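Long-range contacts in aromatic amino acid beta-eliminating lyase/threonine aldolase (Exiguobacterium sibiricum, PDB 3LWS), which belongs to the beta-eliminating lyase family of pyridoxal-phosphate-dependent enzymes, carrying its cofactor on a lysine and forming a two-chain assembly: residues Q297-S302 / L320-D324; E311-F316 / A347-L352. All blocks are in the same frame, centred on the assembly; numbering follows the deposited sequence.

Contact 1 (Q297-S302 / L320-D324)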
ATOM      1  N   GLN A 297     -36.302   3.423  13.389  1.00 23.23           N
ATOM      2  CA  GLN A 297     -34.946   2.939  13.636  1.00 22.49           C
ATOM      3  C   GLN A 297     -34.787   1.582  12.952  1.00 22.73           C
ATOM      4  O   GLN A 297     -35.794   0.966  12.501  1.00 21.64           O
ATOM      5  CB  GLN A 297     -34.704   2.842  15.154  1.00 22.36           C
ATOM      6  CG  GLN A 297     -35.003   4.113  16.036  1.00 24.70           C
ATOM      7  CD  GLN A 297     -34.041   5.316  15.863  1.00 28.38           C
ATOM      8  OE1 GLN A 297     -34.339   6.426  16.316  1.00 33.73           O
ATOM      9  NE2 GLN A 297     -32.928   5.113  15.185  1.00 26.23           N
ATOM     10  N   ALA A 298     -33.552   1.088  12.898  1.00 21.11           N
ATOM     11  CA  ALA A 298     -33.237  -0.156  12.169  1.00 22.70           C
ATOM     12  C   ALA A 298     -34.054  -1.351  12.636  1.00 23.17           C
ATOM     13  O   ALA A 298     -34.422  -2.181  11.842  1.00 24.23           O
ATOM     14  CB  ALA A 298     -31.764  -0.478  12.270  1.00 22.20           C
ATOM     15  N   ALA A 299     -34.321  -1.433  13.937  1.00 21.68           N
ATOM     16  CA  ALA A 299     -35.182  -2.475  14.491  1.00 22.10           C
ATOM     17  C   ALA A 299     -36.619  -2.458  13.916  1.00 22.19           C
ATOM     18  O   ALA A 299     -37.245  -3.502  13.851  1.00 22.90           O
ATOM     19  CB  ALA A 299     -35.227  -2.343  16.011  1.00 20.20           C
ATOM     20  N   ASP A 300     -37.103  -1.278  13.528  1.00 22.06           N
ATOM     21  CA  ASP A 300     -38.380  -1.087  12.828  1.00 24.71           C
ATOM     22  C   ASP A 300     -38.336  -1.335  11.326  1.00 24.29           C
ATOM     23  O   ASP A 300     -39.261  -1.909  10.767  1.00 23.06           O
ATOM     24  CB  ASP A 300     -38.871   0.348  12.987  1.00 24.69           C
ATOM     25  CG  ASP A 300     -38.917   0.799  14.437  1.00 32.05           C
ATOM     26  OD1 ASP A 300     -39.580   0.112  15.216  1.00 28.69           O
ATOM     27  OD2 ASP A 300     -38.304   1.834  14.786  1.00 35.66           O
ATOM     28  N   ILE A 301     -37.282  -0.857  10.679  1.00 22.81           N
ATOM     29  CA  ILE A 301     -37.186  -0.816   9.208  1.00 23.47           C
ATOM     30  C   ILE A 301     -36.477  -2.027   8.626  1.00 23.90           C
ATOM     31  O   ILE A 301     -36.893  -2.546   7.590  1.00 23.69           O
ATOM     32  CB  ILE A 301     -36.455   0.476   8.738  1.00 23.14           C
ATOM     33  CG1 ILE A 301     -37.162   1.709   9.279  1.00 24.39           C
ATOM     34  CG2 ILE A 301     -36.328   0.535   7.208  1.00 19.70           C
ATOM     35  CD1 ILE A 301     -38.676   1.747   9.123  1.00 21.24           C
ATOM     36  N   SER A 302     -35.407  -2.490   9.267  1.00 22.75           N
ATOM     37  CA  SER A 302     -34.704  -3.671   8.739  1.00 24.56           C
ATOM     38  C   SER A 302     -35.651  -4.841   8.330  1.00 24.21           C
ATOM     39  O   SER A 302     -35.518  -5.375   7.223  1.00 24.01           O
ATOM     40  CB  SER A 302     -33.619  -4.142   9.715  1.00 25.61           C
ATOM     41  OG  SER A 302     -33.198  -5.459   9.434  1.00 29.07           O
ATOM     42  N   LEU A 320     -28.160  -0.356   7.499  1.00 20.48           N
ATOM     43  CA  LEU A 320     -28.692   0.897   8.055  1.00 20.54           C
ATOM     44  C   LEU A 320     -27.805   1.474   9.178  1.00 21.40           C
ATOM     45  O   LEU A 320     -27.098   0.733   9.844  1.00 23.56           O
ATOM     46  CB  LEU A 320     -30.099   0.664   8.588  1.00 22.10           C
ATOM     47  CG  LEU A 320     -31.176   0.342   7.537  1.00 22.00           C
ATOM     48  CD1 LEU A 320     -32.358  -0.388   8.263  1.00 17.12           C
ATOM     49  CD2 LEU A 320     -31.627   1.599   6.804  1.00 19.86           C
ATOM     50  N   VAL A 321     -27.838   2.794   9.360  1.00 20.12           N
ATOM     51  CA  VAL A 321     -27.120   3.474  10.443  1.00 21.51           C
ATOM     52  C   VAL A 321     -28.174   4.254  11.188  1.00 21.14           C
ATOM     53  O   VAL A 321     -28.779   5.143  10.594  1.00 21.42           O
ATOM     54  CB  VAL A 321     -25.990   4.414   9.917  1.00 21.66           C
ATOM     55  CG1 VAL A 321     -25.348   5.221  11.075  1.00 22.24           C
ATOM     56  CG2 VAL A 321     -24.918   3.606   9.178  1.00 21.48           C
ATOM     57  N   ASP A 322     -28.414   3.901  12.463  1.00 19.99           N
ATOM     58  CA  ASP A 322     -29.426   4.569  13.254  1.00 21.32           C
ATOM     59  C   ASP A 322     -28.987   5.981  13.599  1.00 21.91           C
ATOM     60  O   ASP A 322     -27.826   6.227  13.923  1.00 21.18           O
ATOM     61  CB  ASP A 322     -29.788   3.794  14.547  1.00 22.13           C
ATOM     62  CG  ASP A 322     -30.872   2.786  14.339  1.00 21.72           C
ATOM     63  OD1 ASP A 322     -31.662   2.978  13.390  1.00 23.64           O
ATOM     64  OD2 ASP A 322     -30.965   1.829  15.140  1.00 24.06           O
ATOM     65  N   LYS A 323     -29.943   6.897  13.512  1.00 20.82           N
ATOM     66  CA  LYS A 323     -29.745   8.293  13.865  1.00 21.60           C
ATOM     67  C   LYS A 323     -30.905   8.624  14.796  1.00 21.21           C
ATOM     68  O   LYS A 323     -31.529   7.706  15.373  1.00 20.65           O
ATOM     69  CB  LYS A 323     -29.778   9.193  12.610  1.00 21.54           C
ATOM     70  CG  LYS A 323     -28.798   8.830  11.563  1.00 26.45           C
ATOM     71  CD  LYS A 323     -27.434   9.381  11.852  1.00 32.95           C
ATOM     72  CE  LYS A 323     -26.603   9.320  10.577  1.00 40.48           C
ATOM     73  NZ  LYS A 323     -25.262   9.918  10.734  1.00 44.20           N
ATOM     74  N   ASP A 324     -31.193   9.913  14.952  1.00 21.96           N
ATOM     75  CA  ASP A 324     -32.232  10.360  15.889  0.50 23.18           C
ATOM     76  C   ASP A 324     -33.633  10.286  15.250  1.00 23.64           C
ATOM     77  O   ASP A 324     -34.038  11.176  14.502  1.00 23.63           O
ATOM     78  CB  ASP A 324     -31.930  11.785  16.369  0.50 22.03           C
ATOM     79  CG  ASP A 324     -32.869  12.240  17.490  0.50 26.17           C
ATOM     80  OD1 ASP A 324     -33.463  11.379  18.176  0.50 26.32           O
ATOM     81  OD2 ASP A 324     -33.007  13.464  17.681  0.50 24.41           O
TER
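Leu320 opens the edge segment by laying CD1 against the first turn of the helix that starts at Ala298. Leu320 CD1 lies 4.0 Å from Ala298 CA and 4.2 Å from Ile301 CG2, an apolar patch in which the small alanine lets the backbones come close; Phe294 and Cys327 border the same leucine. Asp322 OD1 accepts from Ala298 N at 2.7 Å through the syn lone pair, gripping one of the N-H groups that a helix's first turn leaves without a carbonyl partner. A carboxylate suits this place, where it would probably be favoured by the helix dipole. The same OD1 receives a weak hydrogen bond from Gln297 NE2, the amide standing nearly perpendicular to the carboxylate (84°). A bend at chi2 (-70°) turns the Gln297 amide toward the chain just past the strand, and Gln297 NE2 donates to Lys323 O at 3.0 Å, with that oxygen almost in the amide plane. Gln297 OE1 accepts from Gly325 N, so both ends of the amide bond the backbone of the turn that joins strands 321-322 and 326-332. With Gln297 as N-cap, the whole is a helix N-terminus tied to edge strand 321-322 of the antiparallel four-stranded sheet.

Contact 2 (E311-F316 / A347-L352)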
ATOM      1  N   GLU A 311     -37.657 -11.753  -0.988  1.00 32.33           N
ATOM      2  CA  GLU A 311     -38.660 -12.153  -1.958  1.00 32.36           C
ATOM      3  C   GLU A 311     -38.287 -11.786  -3.379  1.00 33.02           C
ATOM      4  O   GLU A 311     -38.369 -12.648  -4.266  1.00 33.55           O
ATOM      5  CB  GLU A 311     -40.011 -11.528  -1.631  1.00 32.24           C
ATOM      6  CG  GLU A 311     -40.661 -12.120  -0.388  1.00 37.21           C
ATOM      7  CD  GLU A 311     -41.902 -11.381   0.016  1.00 40.45           C
ATOM      8  OE1 GLU A 311     -42.522 -10.734  -0.862  1.00 44.41           O
ATOM      9  OE2 GLU A 311     -42.259 -11.426   1.209  1.00 49.46           O
ATOM     10  N   THR A 312     -37.916 -10.521  -3.604  1.00 30.44           N
ATOM     11  CA  THR A 312     -37.603 -10.036  -4.963  1.00 28.71           C
ATOM     12  C   THR A 312     -36.213 -10.461  -5.457  1.00 28.98           C
ATOM     13  O   THR A 312     -36.007 -10.641  -6.653  1.00 28.50           O
ATOM     14  CB  THR A 312     -37.729  -8.515  -5.075  1.00 28.67           C
ATOM     15  OG1 THR A 312     -36.731  -7.866  -4.272  1.00 28.91           O
ATOM     16  CG2 THR A 312     -39.113  -8.068  -4.650  1.00 27.36           C
ATOM     17  N   GLY A 313     -35.247 -10.618  -4.553  1.00 27.74           N
ATOM     18  CA  GLY A 313     -33.868 -10.888  -4.984  1.00 26.85           C
ATOM     19  C   GLY A 313     -33.169  -9.641  -5.565  1.00 27.16           C
ATOM     20  O   GLY A 313     -32.090  -9.754  -6.185  1.00 28.18           O
ATOM     21  N   LEU A 314     -33.786  -8.476  -5.351  1.00 25.46           N
ATOM     22  CA  LEU A 314     -33.238  -7.138  -5.662  1.00 24.50           C
ATOM     23  C   LEU A 314     -32.766  -6.343  -4.405  1.00 23.17           C
ATOM     24  O   LEU A 314     -33.579  -6.032  -3.525  1.00 23.71           O
ATOM     25  CB  LEU A 314     -34.354  -6.308  -6.337  1.00 23.76           C
ATOM     26  CG  LEU A 314     -34.050  -4.880  -6.805  1.00 28.78           C
ATOM     27  CD1 LEU A 314     -32.709  -4.810  -7.493  1.00 28.25           C
ATOM     28  CD2 LEU A 314     -35.189  -4.339  -7.753  1.00 23.56           C
ATOM     29  N   GLY A 315     -31.474  -6.010  -4.347  1.00 24.20           N
ATOM     30  CA  GLY A 315     -30.877  -5.222  -3.237  1.00 23.84           C
ATOM     31  C   GLY A 315     -31.113  -3.715  -3.310  1.00 23.04           C
ATOM     32  O   GLY A 315     -30.567  -3.036  -4.182  1.00 23.17           O
ATOM     33  N   PHE A 316     -31.961  -3.196  -2.423  1.00 22.16           N
ATOM     34  CA  PHE A 316     -32.172  -1.727  -2.277  1.00 20.77           C
ATOM     35  C   PHE A 316     -31.221  -1.117  -1.238  1.00 21.29           C
ATOM     36  O   PHE A 316     -30.683  -0.031  -1.451  1.00 21.07           O
ATOM     37  CB  PHE A 316     -33.597  -1.387  -1.857  1.00 22.37           C
ATOM     38  CG  PHE A 316     -34.646  -1.770  -2.867  1.00 20.97           C
ATOM     39  CD1 PHE A 316     -35.153  -3.067  -2.906  1.00 25.82           C
ATOM     40  CD2 PHE A 316     -35.097  -0.845  -3.782  1.00 25.14           C
ATOM     41  CE1 PHE A 316     -36.109  -3.431  -3.838  1.00 26.77           C
ATOM     42  CE2 PHE A 316     -36.044  -1.190  -4.724  1.00 27.37           C
ATOM     43  CZ  PHE A 316     -36.552  -2.486  -4.758  1.00 29.01           C
ATOM     44  N   ALA A 347     -41.099  -4.597 -10.603  1.00 28.81           N
ATOM     45  CA  ALA A 347     -41.530  -5.598  -9.574  1.00 29.26           C
ATOM     46  C   ALA A 347     -40.908  -5.360  -8.163  1.00 29.63           C
ATOM     47  O   ALA A 347     -41.582  -5.486  -7.113  1.00 28.32           O
ATOM     48  CB  ALA A 347     -41.221  -7.027 -10.081  1.00 30.26           C
ATOM     49  N   GLY A 348     -39.629  -5.002  -8.123  1.00 29.75           N
ATOM     50  CA  GLY A 348     -38.974  -4.659  -6.845  1.00 28.53           C
ATOM     51  C   GLY A 348     -39.660  -3.491  -6.185  1.00 26.28           C
ATOM     52  O   GLY A 348     -40.111  -3.566  -5.037  1.00 27.03           O
ATOM     53  N   PHE A 349     -39.798  -2.413  -6.953  1.00 27.27           N
ATOM     54  CA  PHE A 349     -40.349  -1.188  -6.442  1.00 27.29           C
ATOM     55  C   PHE A 349     -41.810  -1.305  -6.028  1.00 28.26           C
ATOM     56  O   PHE A 349     -42.234  -0.619  -5.097  1.00 28.62           O
ATOM     57  CB  PHE A 349     -40.113  -0.014  -7.413  1.00 28.26           C
ATOM     58  CG  PHE A 349     -38.804   0.708  -7.165  1.00 27.78           C
ATOM     59  CD1 PHE A 349     -38.656   1.500  -6.043  1.00 28.40           C
ATOM     60  CD2 PHE A 349     -37.725   0.568  -8.030  1.00 28.39           C
ATOM     61  CE1 PHE A 349     -37.476   2.165  -5.778  1.00 27.67           C
ATOM     62  CE2 PHE A 349     -36.529   1.225  -7.762  1.00 27.19           C
ATOM     63  CZ  PHE A 349     -36.408   2.016  -6.641  1.00 30.03           C
ATOM     64  N   ALA A 350     -42.596  -2.152  -6.692  1.00 29.24           N
ATOM     65  CA  ALA A 350     -43.985  -2.380  -6.232  1.00 29.37           C
ATOM     66  C   ALA A 350     -43.964  -3.107  -4.873  1.00 29.53           C
ATOM     67  O   ALA A 350     -44.704  -2.752  -3.935  1.00 29.35           O
ATOM     68  CB  ALA A 350     -44.785  -3.185  -7.273  1.00 27.68           C
ATOM     69  N   ARG A 351     -43.083  -4.102  -4.767  1.00 29.88           N
ATOM     70  CA  ARG A 351     -42.928  -4.821  -3.510  1.00 30.08           C
ATOM     71  C   ARG A 351     -42.413  -3.931  -2.385  1.00 29.92           C
ATOM     72  O   ARG A 351     -42.871  -4.054  -1.237  1.00 29.93           O
ATOM     73  CB  ARG A 351     -42.025  -6.035  -3.663  1.00 30.81           C
ATOM     74  CG  ARG A 351     -41.994  -6.925  -2.394  1.00 35.06           C
ATOM     75  CD  ARG A 351     -43.391  -7.496  -1.992  1.00 41.32           C
ATOM     76  NE  ARG A 351     -43.350  -8.085  -0.647  1.00 48.11           N
ATOM     77  CZ  ARG A 351     -43.578  -7.426   0.494  1.00 49.94           C
ATOM     78  NH1 ARG A 351     -43.904  -6.131   0.503  1.00 48.13           N
ATOM     79  NH2 ARG A 351     -43.487  -8.074   1.650  1.00 52.86           N
ATOM     80  N   LEU A 352     -41.481  -3.042  -2.713  1.00 30.98           N
ATOM     81  CA  LEU A 352     -40.990  -2.053  -1.771  1.00 29.92           C
ATOM     82  C   LEU A 352     -42.123  -1.089  -1.422  1.00 30.50           C
ATOM     83  O   LEU A 352     -42.321  -0.769  -0.254  1.00 28.84           O
ATOM     84  CB  LEU A 352     -39.756  -1.319  -2.323  1.00 29.57           C
ATOM     85  CG  LEU A 352     -39.179  -0.217  -1.421  1.00 29.34           C
ATOM     86  CD1 LEU A 352     -38.654  -0.808  -0.094  1.00 30.40           C
ATOM     87  CD2 LEU A 352     -38.109   0.570  -2.161  1.00 23.79           C
TER
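Thr312 and Leu314 face Gly348 where the end of helix 298-312 and the short strand after it pack on helix 342-355, in the C-terminal small domain, consistent with a fold-type I pyridoxal-phosphate enzyme, where helices pack beside an antiparallel sheet. Close packing comes first. Leu314 CD2 rests 3.9 Å from Gly348 CA and Phe316 CZ 3.6 Å from Gly348 C; with no side chain on Gly348, Leu314 and Phe316 can both rest directly on the helix backbone. Thr312 CG2 adds a methyl contact to Arg351 CB at 3.7 Å, while its OG1 accepts from Leu314 N in an ST turn and also bonds to Val308 O, keeping the polar branch occupied.

The aromatic contacts centre on Phe316. Its edge points into the face of Phe349 in a T-shaped pair, with planes at 83° and centroids 5.1 Å apart, CE2 standing over the middle of the other ring. Leu352, with CG anti to its backbone N (chi1 178°), brings CD2 over one face of Phe316 in a CH-pi contact, 4.0 Å from the ring centroid. Flat rings and a branched aliphatic chain fill this buried side, which Phe272 of helix 258-273 also borders.

Charge is confined to the outer side. Glu311 and Arg351 are long enough to bridge the helices there, and the arginine's aliphatic stem passes the threonine methyl before its head reaches the acid. Arg351 NE gives Glu311 OE1 a salt-bridge hydrogen bond of 2.8 Å, with the oxygen in the guanidinium plane but the donor 38° out of the carboxylate plane.

Overall arrangement
Both contacts use helix 298-312, contact 1 at its N-terminal end and contact 2 at its C-terminal end, with centres about 19 Å apart. Contact 1 is a surface contact between helix and edge strand, dominated by hydrogen bonds from a backbone N-H and a side-chain amide. Contact 2 is partly buried and joins the C-terminal end of helix 298-312 and the strand and loop after it to helix 342-355: apolar and aromatic side chains do most of the work, and a single salt bridge lies toward its exposed side. The segments alternate along the chain: after the helix, the chain runs through strand 314-315 to strand 321-322 and later reaches helix 342-355.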